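Histidinol-phosphatase (Listeria monocytogenes serotype 4b str. H7858, PDB 6NLR) probably hydrolyses L-histidinol phosphate to L-histidinol and phosphate in histidine biosynthesis, as a metal-dependent phosphatase of the PHP family. Local coordinates at residues E93-I98 and L122-G127; S133-A138 and I182-K187. All blocks are in the same frame, centred on the assembly; numbering follows the deposited sequence. Where two conformers were deposited one is given.

Contact 1: E93-I98 and L122-G127; sequences EVDYLI and LHFLEG. With MN (manganese (II) ion), chain E; CO (cobalt (II) ion), chain F.
Glu93 reaches the metals fully stretched, its CG anti to the backbone N and the chain straight beyond, while His123 swings its ring in beside its own backbone N (chi1 -62°), and the two meet at one manganese ion. Glu93 OE2 and His123 NE2 both bind it at 2.1 Å. The other carboxylate oxygen, Glu93 OE1, holds the cobalt ion at 2.2 Å, making the carboxylate a bridge; water 4 lies between the two metals, though its manganese distance is unusually short. Carboxylate and imidazole planes stand 70° apart, and the carboxylate lies at the ring edge. At the ring's other nitrogen, His123 ND1 donates to Asp95 OD1 at 2.8 Å, with an N-H...O angle of 152°; the donor comes in above the carboxylate plane. Metal on one nitrogen and carboxylate on the other fix the ring's rotation. Water 1 braces Asp95 OD1 while also linking Tyr96 O and His123 N. Farther along, the two backbones draw apart, and water 2 joins Tyr96 O, Ile98 N and Phe124 O. Ile98 CD1 packs against Leu125 CD2 at 3.9 Å and Leu122 CD1 at 4.1 Å. Outside the two segments, His181 completes the protein ligands of this manganese, and Ser121 OG is hydrogen-bonded to Glu93 OE2. Glu93, near the end of strand 87-95, and His123, at the break in strand 117-127, are joined by a beta-alpha-beta unit and feed the three-metal site of this PHP domain, consistent with its barrel-like fold.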
# COMPACT_ATOMS: atom_id res chain seq x y z
N GLU A 93 4.31 4.71 4.02
CA GLU A 93 3.30 3.65 3.87
C GLU A 93 3.17 3.03 5.26
O GLU A 93 4.10 2.30 5.70
CB GLU A 93 3.66 2.62 2.81
CG GLU A 93 2.49 1.68 2.54
CD GLU A 93 2.75 0.61 1.50
OE1 GLU A 93 3.89 0.57 0.99
OE2 GLU A 93 1.81 -0.16 1.21
N VAL A 94 2.09 3.39 5.94
CA VAL A 94 1.82 2.99 7.34
C VAL A 94 1.03 1.68 7.30
O VAL A 94 -0.03 1.65 6.68
CB VAL A 94 1.08 4.11 8.09
CG1 VAL A 94 0.84 3.73 9.53
CG2 VAL A 94 1.85 5.42 7.99
N ASP A 95 1.54 0.65 7.95
CA ASP A 95 0.78 -0.61 8.16
C ASP A 95 -0.39 -0.29 9.09
O ASP A 95 -0.16 0.30 10.18
CB ASP A 95 1.66 -1.71 8.74
CG ASP A 95 2.40 -2.45 7.66
OD1 ASP A 95 1.81 -3.40 7.08
OD2 ASP A 95 3.52 -2.01 7.35
N TYR A 96 -1.59 -0.69 8.69
CA TYR A 96 -2.71 -0.89 9.62
C TYR A 96 -2.47 -2.26 10.28
O TYR A 96 -2.51 -3.31 9.59
CB TYR A 96 -4.08 -0.75 8.96
CG TYR A 96 -5.17 -0.86 9.99
CD1 TYR A 96 -5.35 0.14 10.94
CD2 TYR A 96 -5.94 -2.01 10.11
CE1 TYR A 96 -6.30 0.02 11.94
CE2 TYR A 96 -6.91 -2.13 11.09
CZ TYR A 96 -7.08 -1.11 12.01
OH TYR A 96 -8.01 -1.23 12.98
N LEU A 97 -2.15 -2.23 11.57
CA LEU A 97 -1.88 -3.45 12.39
C LEU A 97 -3.09 -3.68 13.31
O LEU A 97 -3.27 -2.93 14.29
CB LEU A 97 -0.58 -3.24 13.17
CG LEU A 97 0.68 -3.02 12.33
CD1 LEU A 97 1.89 -2.75 13.22
CD2 LEU A 97 0.97 -4.20 11.39
N ILE A 98 -3.90 -4.68 12.95
CA ILE A 98 -5.15 -5.03 13.68
C ILE A 98 -4.79 -5.35 15.14
O ILE A 98 -3.90 -6.20 15.35
CB ILE A 98 -5.87 -6.19 12.97
CG1 ILE A 98 -6.34 -5.77 11.57
CG2 ILE A 98 -7.02 -6.73 13.82
CD1 ILE A 98 -6.52 -6.92 10.62
N LEU A 122 -3.03 -2.24 4.46
CA LEU A 122 -3.16 -3.54 5.16
C LEU A 122 -2.29 -4.60 4.46
O LEU A 122 -2.56 -4.92 3.27
CB LEU A 122 -4.64 -3.93 5.18
CG LEU A 122 -4.96 -5.20 5.95
CD1 LEU A 122 -4.78 -4.98 7.45
CD2 LEU A 122 -6.35 -5.68 5.61
N HIS A 123 -1.32 -5.17 5.19
CA HIS A 123 -0.37 -6.19 4.66
C HIS A 123 -0.42 -7.48 5.48
O HIS A 123 0.12 -8.49 5.00
CB HIS A 123 1.08 -5.67 4.66
CG HIS A 123 1.33 -4.49 3.79
ND1 HIS A 123 1.85 -3.31 4.30
CD2 HIS A 123 1.15 -4.27 2.47
CE1 HIS A 123 1.97 -2.42 3.33
NE2 HIS A 123 1.53 -2.98 2.21
N PHE A 124 -1.01 -7.47 6.68
CA PHE A 124 -1.00 -8.61 7.62
C PHE A 124 -2.42 -8.85 8.14
O PHE A 124 -3.13 -7.89 8.48
CB PHE A 124 -0.07 -8.34 8.80
CG PHE A 124 1.39 -8.21 8.44
CD1 PHE A 124 2.19 -9.34 8.32
CD2 PHE A 124 1.97 -6.96 8.28
CE1 PHE A 124 3.54 -9.21 8.02
CE2 PHE A 124 3.31 -6.83 7.95
CZ PHE A 124 4.09 -7.96 7.82
N LEU A 125 -2.80 -10.12 8.20
CA LEU A 125 -4.06 -10.59 8.84
C LEU A 125 -3.71 -11.66 9.85
O LEU A 125 -2.67 -12.33 9.70
CB LEU A 125 -4.95 -11.24 7.78
CG LEU A 125 -5.74 -10.32 6.89
CD1 LEU A 125 -6.50 -11.16 5.86
CD2 LEU A 125 -6.68 -9.46 7.72
N GLU A 126 -4.60 -11.86 10.82
CA GLU A 126 -4.55 -13.05 11.69
C GLU A 126 -4.63 -14.29 10.80
O GLU A 126 -5.50 -14.34 9.90
CB GLU A 126 -5.69 -13.04 12.71
CG GLU A 126 -5.99 -14.42 13.24
CD GLU A 126 -6.67 -14.48 14.59
OE1 GLU A 126 -7.18 -13.41 15.03
OE2 GLU A 126 -6.67 -15.57 15.18
N GLY A 127 -3.74 -15.26 11.03
CA GLY A 127 -3.73 -16.51 10.28
C GLY A 127 -3.20 -17.64 11.12
O GLY A 127 -3.23 -17.55 12.36
MN MN E . 1.92 -2.07 0.37
CO CO F . 4.24 0.21 -1.12
O HOH W 1 -0.60 -4.38 7.76
O HOH W 2 -3.00 -5.92 10.35
O HOH W 3 1.80 -4.10 -0.75
O HOH W 4 2.55 -1.21 -1.07

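Contact 2: S133-A138 and I182-K187; sequences SIDFSA and ISLCQK. Unlike the reference sequence in segment 133-138: Ile134 (reference Leu).
Two loops beside the metal site of the PHP domain meet here: one runs from strand 130-133 into helix 138-149, the other follows strand 178-179 and contains a short 3-10 turn at 184-186. Leu184 points a methyl group from that turn into the first loop, with CD2 of Leu184 lying 3.7 Å from Ile134 CG2 and 3.8 Å from Asp135 CB. Lys187 reaches the same loop as a fully extended chain, CG anti to the backbone N (chi1 179°), which carries the amine past the Asp135 side chain to its main chain. There Lys187 NZ donates to Asp135 O at 2.9 Å, in the carbonyl plane on a lone pair, with a C=O...N angle of 144°. On the way, Lys187 CD packs against Asp135 CB at 3.7 Å. The carboxylate itself stays farther off, Asp135 OD2 being 4.5 Å from Lys187 NZ; water 6 spans that gap, accepting from the amine and lying within hydrogen-bonding distance of OD2, one of several acceptors competing for its protons. Water 5 makes a second bridge, giving one hydrogen bond to Ile134 O and another to Leu184 O. The first loop is shaped from within by an ST turn, in which Ser133 OG accepts from Asp135 N at 3.2 Å. A bound sulfate, which may mark the phosphate pocket, lies about 4 Å from the Asp135 side chain at the nearest atoms. The lysine thus grips the main chain of the loop directly and the carboxylate only through water, so the two loops are joined without a salt bridge.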
# COMPACT_ATOMS: atom_id res chain seq x y z
N SER A 133 1.33 -12.76 6.44
CA SER A 133 1.49 -11.78 5.34
C SER A 133 0.47 -12.09 4.24
O SER A 133 0.36 -13.25 3.84
CB SER A 133 2.89 -11.83 4.82
OG SER A 133 3.01 -10.99 3.68
N ILE A 134 -0.17 -11.05 3.72
CA ILE A 134 -1.08 -11.09 2.55
C ILE A 134 -0.24 -11.18 1.26
O ILE A 134 -0.74 -11.79 0.29
CB ILE A 134 -1.97 -9.83 2.55
CG1 ILE A 134 -2.93 -9.85 3.74
CG2 ILE A 134 -2.70 -9.67 1.22
CD1 ILE A 134 -3.47 -8.49 4.12
N ASP A 135 0.97 -10.63 1.25
CA ASP A 135 1.65 -10.29 -0.04
C ASP A 135 3.07 -10.86 -0.15
O ASP A 135 3.74 -10.50 -1.10
CB ASP A 135 1.63 -8.77 -0.28
CG ASP A 135 2.39 -7.95 0.74
OD1 ASP A 135 2.81 -8.50 1.76
OD2 ASP A 135 2.56 -6.75 0.51
N PHE A 136 3.51 -11.76 0.73
CA PHE A 136 4.90 -12.27 0.66
C PHE A 136 5.04 -13.27 -0.50
O PHE A 136 5.91 -13.11 -1.33
CB PHE A 136 5.37 -12.84 2.00
CG PHE A 136 6.80 -13.30 1.94
CD1 PHE A 136 7.84 -12.38 1.91
CD2 PHE A 136 7.11 -14.65 1.82
CE1 PHE A 136 9.16 -12.81 1.80
CE2 PHE A 136 8.42 -15.07 1.68
CZ PHE A 136 9.44 -14.16 1.68
N SER A 137 4.22 -14.31 -0.55
CA SER A 137 4.32 -15.32 -1.62
C SER A 137 3.01 -16.11 -1.68
O SER A 137 2.29 -16.19 -0.65
CB SER A 137 5.51 -16.25 -1.42
OG SER A 137 5.17 -17.29 -0.50
N ALA A 138 2.73 -16.68 -2.85
CA ALA A 138 1.51 -17.48 -3.08
C ALA A 138 1.43 -18.61 -2.04
O ALA A 138 0.34 -18.80 -1.46
CB ALA A 138 1.53 -18.02 -4.49
N ILE A 182 -6.28 -1.41 -2.36
CA ILE A 182 -7.38 -2.05 -1.58
C ILE A 182 -7.91 -3.35 -2.20
O ILE A 182 -9.01 -3.77 -1.80
CB ILE A 182 -8.55 -1.08 -1.31
CG1 ILE A 182 -9.24 -0.62 -2.59
CG2 ILE A 182 -8.10 0.06 -0.42
CD1 ILE A 182 -10.64 -0.07 -2.35
N SER A 183 -7.19 -4.02 -3.10
CA SER A 183 -7.54 -5.39 -3.54
C SER A 183 -6.28 -6.27 -3.49
O SER A 183 -6.11 -7.14 -4.40
CB SER A 183 -8.17 -5.38 -4.91
OG SER A 183 -7.27 -4.84 -5.87
N LEU A 184 -5.44 -6.08 -2.48
CA LEU A 184 -4.14 -6.79 -2.35
C LEU A 184 -4.38 -8.30 -2.17
O LEU A 184 -3.46 -9.08 -2.42
CB LEU A 184 -3.33 -6.24 -1.17
CG LEU A 184 -1.87 -6.73 -1.11
CD1 LEU A 184 -1.05 -6.13 -2.25
CD2 LEU A 184 -1.25 -6.36 0.23
N CYS A 185 -5.58 -8.70 -1.76
CA CYS A 185 -6.05 -10.11 -1.70
C CYS A 185 -6.03 -10.76 -3.10
O CYS A 185 -6.16 -12.00 -3.14
CB CYS A 185 -7.45 -10.19 -1.09
SG CYS A 185 -8.73 -9.25 -1.98
N GLN A 186 -5.79 -10.00 -4.17
CA GLN A 186 -5.72 -10.54 -5.57
C GLN A 186 -4.27 -10.72 -6.04
O GLN A 186 -4.07 -11.15 -7.19
CB GLN A 186 -6.49 -9.64 -6.55
CG GLN A 186 -7.92 -9.37 -6.14
CD GLN A 186 -8.75 -10.61 -5.91
OE1 GLN A 186 -9.41 -10.75 -4.87
NE2 GLN A 186 -8.73 -11.52 -6.87
N LYS A 187 -3.28 -10.43 -5.20
CA LYS A 187 -1.86 -10.44 -5.65
C LYS A 187 -1.46 -11.83 -6.16
O LYS A 187 -0.65 -11.88 -7.10
CB LYS A 187 -0.90 -9.98 -4.55
CG LYS A 187 0.56 -10.00 -4.97
CD LYS A 187 1.48 -9.38 -3.97
CE LYS A 187 2.93 -9.43 -4.41
NZ LYS A 187 3.76 -8.78 -3.38
O HOH W 5 -2.64 -11.70 -1.68
O HOH W 6 3.28 -6.20 -2.21

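How the contacts relate
From the N terminus, contact 1 comes first: 93-98 leaves strand 87-95, the chain passes through helix 101-111, and the segment 122-127 returns beside it, closing a beta-alpha-beta crossover. Contact 2 opens only afterwards, at 133-138, and closes at 182-187 once helices 138-149 and 152-168 have been traversed, so the two loops follow in series, neither nested nor crossed. They nevertheless touch, since the hairpin from strand 117-127 into strand 130-133 sets Ile134 N 2.9 Å from His123 O, a probable hydrogen bond. Asp135 and Leu184 also pack against strand 117-127. Together the contacts tie the sheet that carries strands 87-95, 117-127 and 130-133 to the loop after strand 178-179, around the metal centre.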